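Local coordinates for ribonucleoside-diphosphate reductase (Pseudomonas aeruginosa, PDB 5IM3), which probably reduces ribonucleoside diphosphates to deoxyribonucleotides for DNA synthesis and binds dATP as an allosteric ligand, at residues I785-Q790 with A849-V854. Sequence-based numbering, arbitrary orientation.
Sequences IEPTYQ and ATAFEV
Although CB of Tyr789 points away from 849-854, chi1 of -170° sets CG anti to the backbone N and beside the carbonyl carbon, which brings the ring back alongside Phe852, both side chains pointing the same way. Tyr789 CE1 comes within 3.8 Å of Phe852 CE2, and the phenol OH lies at the edge of the Phe852 ring, in its plane. The methyl of Ala851 sits between Pro787 CG and the CD1 side of the Tyr789 ring, its CB 3.9 Å from Pro787 CG and 4.4 Å from Tyr789 CD1. One hydrogen bond joins the backbones: Ala851 N donates to Thr788 O at 2.8 Å, clearly bent at the hydrogen (131°), the donor lying 18° from the carbonyl plane. The Thr788 hydroxyl is hydrogen-bonded to Tyr670 OH and the Thr788 backbone N to Gln666 OE1, which ties this loop to helix 665-672. Within the barrel domain, the contact joins the loop between helix 773-779 and strand 792-795 to the loop between helices 842-847 and 856-866; Pro787 also touches Ile859 of helix 856-866, and Phe852 packs on Arg907 and Leu909 of strand 906-909.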
ATOM      1  N   ILE A 785      36.169 -14.986  -7.270  1.00 44.87           N
ATOM      2  CA  ILE A 785      35.520 -15.966  -6.409  1.00 44.08           C
ATOM      3  C   ILE A 785      34.010 -15.949  -6.591  1.00 44.43           C
ATOM      4  O   ILE A 785      33.283 -16.538  -5.784  1.00 44.81           O
ATOM      5  CB  ILE A 785      35.890 -15.745  -4.932  1.00 44.87           C
ATOM      6  CG1 ILE A 785      35.677 -14.278  -4.540  1.00 43.80           C
ATOM      7  CG2 ILE A 785      37.325 -16.173  -4.676  1.00 46.74           C
ATOM      8  CD1 ILE A 785      35.963 -13.972  -3.083  1.00 45.46           C
ATOM      9  N   GLU A 786      33.519 -15.288  -7.635  1.00 49.32           N
ATOM     10  CA  GLU A 786      32.085 -15.123  -7.806  1.00 52.72           C
ATOM     11  C   GLU A 786      31.436 -16.447  -8.203  1.00 54.29           C
ATOM     12  O   GLU A 786      31.976 -17.178  -9.041  1.00 53.00           O
ATOM     13  CB  GLU A 786      31.792 -14.076  -8.881  1.00 56.23           C
ATOM     14  CG  GLU A 786      32.308 -12.677  -8.565  1.00 58.57           C
ATOM     15  CD  GLU A 786      31.393 -11.915  -7.629  1.00 61.95           C
ATOM     16  OE1 GLU A 786      30.188 -12.240  -7.580  1.00 63.04           O
ATOM     17  OE2 GLU A 786      31.879 -10.990  -6.940  1.00 63.92           O
ATOM     18  N   PRO A 787      30.283 -16.784  -7.633  1.00 49.18           N
ATOM     19  CA  PRO A 787      29.458 -17.830  -8.239  1.00 49.66           C
ATOM     20  C   PRO A 787      28.894 -17.337  -9.558  1.00 48.25           C
ATOM     21  O   PRO A 787      28.699 -16.138  -9.763  1.00 48.04           O
ATOM     22  CB  PRO A 787      28.353 -18.061  -7.202  1.00 50.26           C
ATOM     23  CG  PRO A 787      28.253 -16.758  -6.477  1.00 51.16           C
ATOM     24  CD  PRO A 787      29.654 -16.221  -6.424  1.00 48.40           C
ATOM     25  N   THR A 788      28.652 -18.273 -10.469  1.00 52.89           N
ATOM     26  CA  THR A 788      28.072 -17.922 -11.758  1.00 52.34           C
ATOM     27  C   THR A 788      26.811 -17.095 -11.555  1.00 51.00           C
ATOM     28  O   THR A 788      25.888 -17.516 -10.851  1.00 51.31           O
ATOM     29  CB  THR A 788      27.755 -19.193 -12.552  1.00 54.73           C
ATOM     30  OG1 THR A 788      28.950 -19.965 -12.714  1.00 56.14           O
ATOM     31  CG2 THR A 788      27.183 -18.852 -13.927  1.00 54.86           C
ATOM     32  N   TYR A 789      26.778 -15.908 -12.162  1.00 43.95           N
ATOM     33  CA  TYR A 789      25.598 -15.059 -12.038  1.00 47.27           C
ATOM     34  C   TYR A 789      24.418 -15.641 -12.812  1.00 50.43           C
ATOM     35  O   TYR A 789      23.273 -15.574 -12.351  1.00 50.52           O
ATOM     36  CB  TYR A 789      25.914 -13.640 -12.514  1.00 46.59           C
ATOM     37  CG  TYR A 789      24.819 -12.647 -12.199  1.00 48.33           C
ATOM     38  CD1 TYR A 789      24.640 -12.170 -10.907  1.00 48.27           C
ATOM     39  CD2 TYR A 789      23.962 -12.190 -13.191  1.00 49.26           C
ATOM     40  CE1 TYR A 789      23.641 -11.265 -10.610  1.00 48.95           C
ATOM     41  CE2 TYR A 789      22.960 -11.283 -12.905  1.00 50.35           C
ATOM     42  CZ  TYR A 789      22.804 -10.824 -11.610  1.00 51.07           C
ATOM     43  OH  TYR A 789      21.807  -9.922 -11.310  1.00 52.79           O
ATOM     44  N   GLN A 790      24.675 -16.217 -13.984  1.00 56.13           N
ATOM     45  CA  GLN A 790      23.640 -16.928 -14.723  1.00 60.26           C
ATOM     46  C   GLN A 790      24.305 -17.831 -15.752  1.00 56.54           C
ATOM     47  O   GLN A 790      25.251 -17.420 -16.428  1.00 52.91           O
ATOM     48  CB  GLN A 790      22.665 -15.961 -15.402  1.00 64.92           C
ATOM     49  CG  GLN A 790      23.335 -14.869 -16.210  1.00 70.25           C
ATOM     50  CD  GLN A 790      22.342 -13.863 -16.758  1.00 73.77           C
ATOM     51  OE1 GLN A 790      21.129 -14.066 -16.686  1.00 75.49           O
ATOM     52  NE2 GLN A 790      22.854 -12.765 -17.305  1.00 74.42           N
ATOM     53  N   ALA A 849      23.780 -24.430  -9.612  1.00 55.19           N
ATOM     54  CA  ALA A 849      23.011 -23.383  -8.974  1.00 57.56           C
ATOM     55  C   ALA A 849      23.663 -22.041  -9.271  1.00 58.89           C
ATOM     56  O   ALA A 849      24.886 -21.927  -9.355  1.00 61.26           O
ATOM     57  CB  ALA A 849      22.932 -23.620  -7.470  1.00 58.24           C
ATOM     58  N   THR A 850      22.828 -21.031  -9.466  1.00 64.05           N
ATOM     59  CA  THR A 850      23.266 -19.695  -9.821  1.00 59.40           C
ATOM     60  C   THR A 850      23.480 -18.853  -8.555  1.00 57.52           C
ATOM     61  O   THR A 850      23.192 -19.282  -7.437  1.00 57.82           O
ATOM     62  CB  THR A 850      22.252 -19.116 -10.817  1.00 61.42           C
ATOM     63  OG1 THR A 850      22.753 -19.299 -12.147  1.00 61.32           O
ATOM     64  CG2 THR A 850      21.945 -17.650 -10.577  1.00 63.25           C
ATOM     65  N   ALA A 851      24.036 -17.651  -8.727  1.00 48.64           N
ATOM     66  CA  ALA A 851      24.383 -16.807  -7.588  1.00 48.60           C
ATOM     67  C   ALA A 851      23.194 -16.543  -6.669  1.00 50.39           C
ATOM     68  O   ALA A 851      23.339 -16.530  -5.444  1.00 48.13           O
ATOM     69  CB  ALA A 851      24.965 -15.488  -8.089  1.00 46.94           C
ATOM     70  N   PHE A 852      22.007 -16.311  -7.238  1.00 52.74           N
ATOM     71  CA  PHE A 852      20.847 -15.983  -6.416  1.00 53.39           C
ATOM     72  C   PHE A 852      20.127 -17.207  -5.866  1.00 55.85           C
ATOM     73  O   PHE A 852      19.192 -17.044  -5.077  1.00 57.82           O
ATOM     74  CB  PHE A 852      19.856 -15.128  -7.207  1.00 54.44           C
ATOM     75  CG  PHE A 852      20.119 -13.658  -7.092  1.00 54.49           C
ATOM     76  CD1 PHE A 852      19.962 -13.013  -5.878  1.00 54.75           C
ATOM     77  CD2 PHE A 852      20.524 -12.920  -8.190  1.00 51.92           C
ATOM     78  CE1 PHE A 852      20.205 -11.666  -5.756  1.00 54.33           C
ATOM     79  CE2 PHE A 852      20.767 -11.567  -8.076  1.00 53.12           C
ATOM     80  CZ  PHE A 852      20.609 -10.939  -6.857  1.00 53.70           C
ATOM     81  N   GLU A 853      20.531 -18.418  -6.253  1.00 58.26           N
ATOM     82  CA  GLU A 853      19.968 -19.635  -5.675  1.00 61.07           C
ATOM     83  C   GLU A 853      21.030 -20.440  -4.932  1.00 60.41           C
ATOM     84  O   GLU A 853      20.856 -21.639  -4.711  1.00 63.70           O
ATOM     85  CB  GLU A 853      19.272 -20.482  -6.748  1.00 61.77           C
ATOM     86  CG  GLU A 853      19.912 -20.457  -8.130  1.00 60.42           C
ATOM     87  CD  GLU A 853      18.942 -20.763  -9.252  1.00 61.87           C
ATOM     88  OE1 GLU A 853      17.751 -20.401  -9.135  1.00 65.94           O
ATOM     89  OE2 GLU A 853      19.376 -21.346 -10.262  1.00 61.47           O
ATOM     90  N   VAL A 854      22.126 -19.794  -4.539  1.00 63.26           N
ATOM     91  CA  VAL A 854      23.048 -20.315  -3.536  1.00 63.11           C
ATOM     92  C   VAL A 854      22.853 -19.492  -2.271  1.00 62.32           C
ATOM     93  O   VAL A 854      22.886 -18.255  -2.319  1.00 61.00           O
ATOM     94  CB  VAL A 854      24.514 -20.252  -4.004  1.00 61.06           C
ATOM     95  CG1 VAL A 854      25.445 -20.731  -2.895  1.00 61.63           C
ATOM     96  CG2 VAL A 854      24.717 -21.090  -5.256  1.00 61.13           C
TER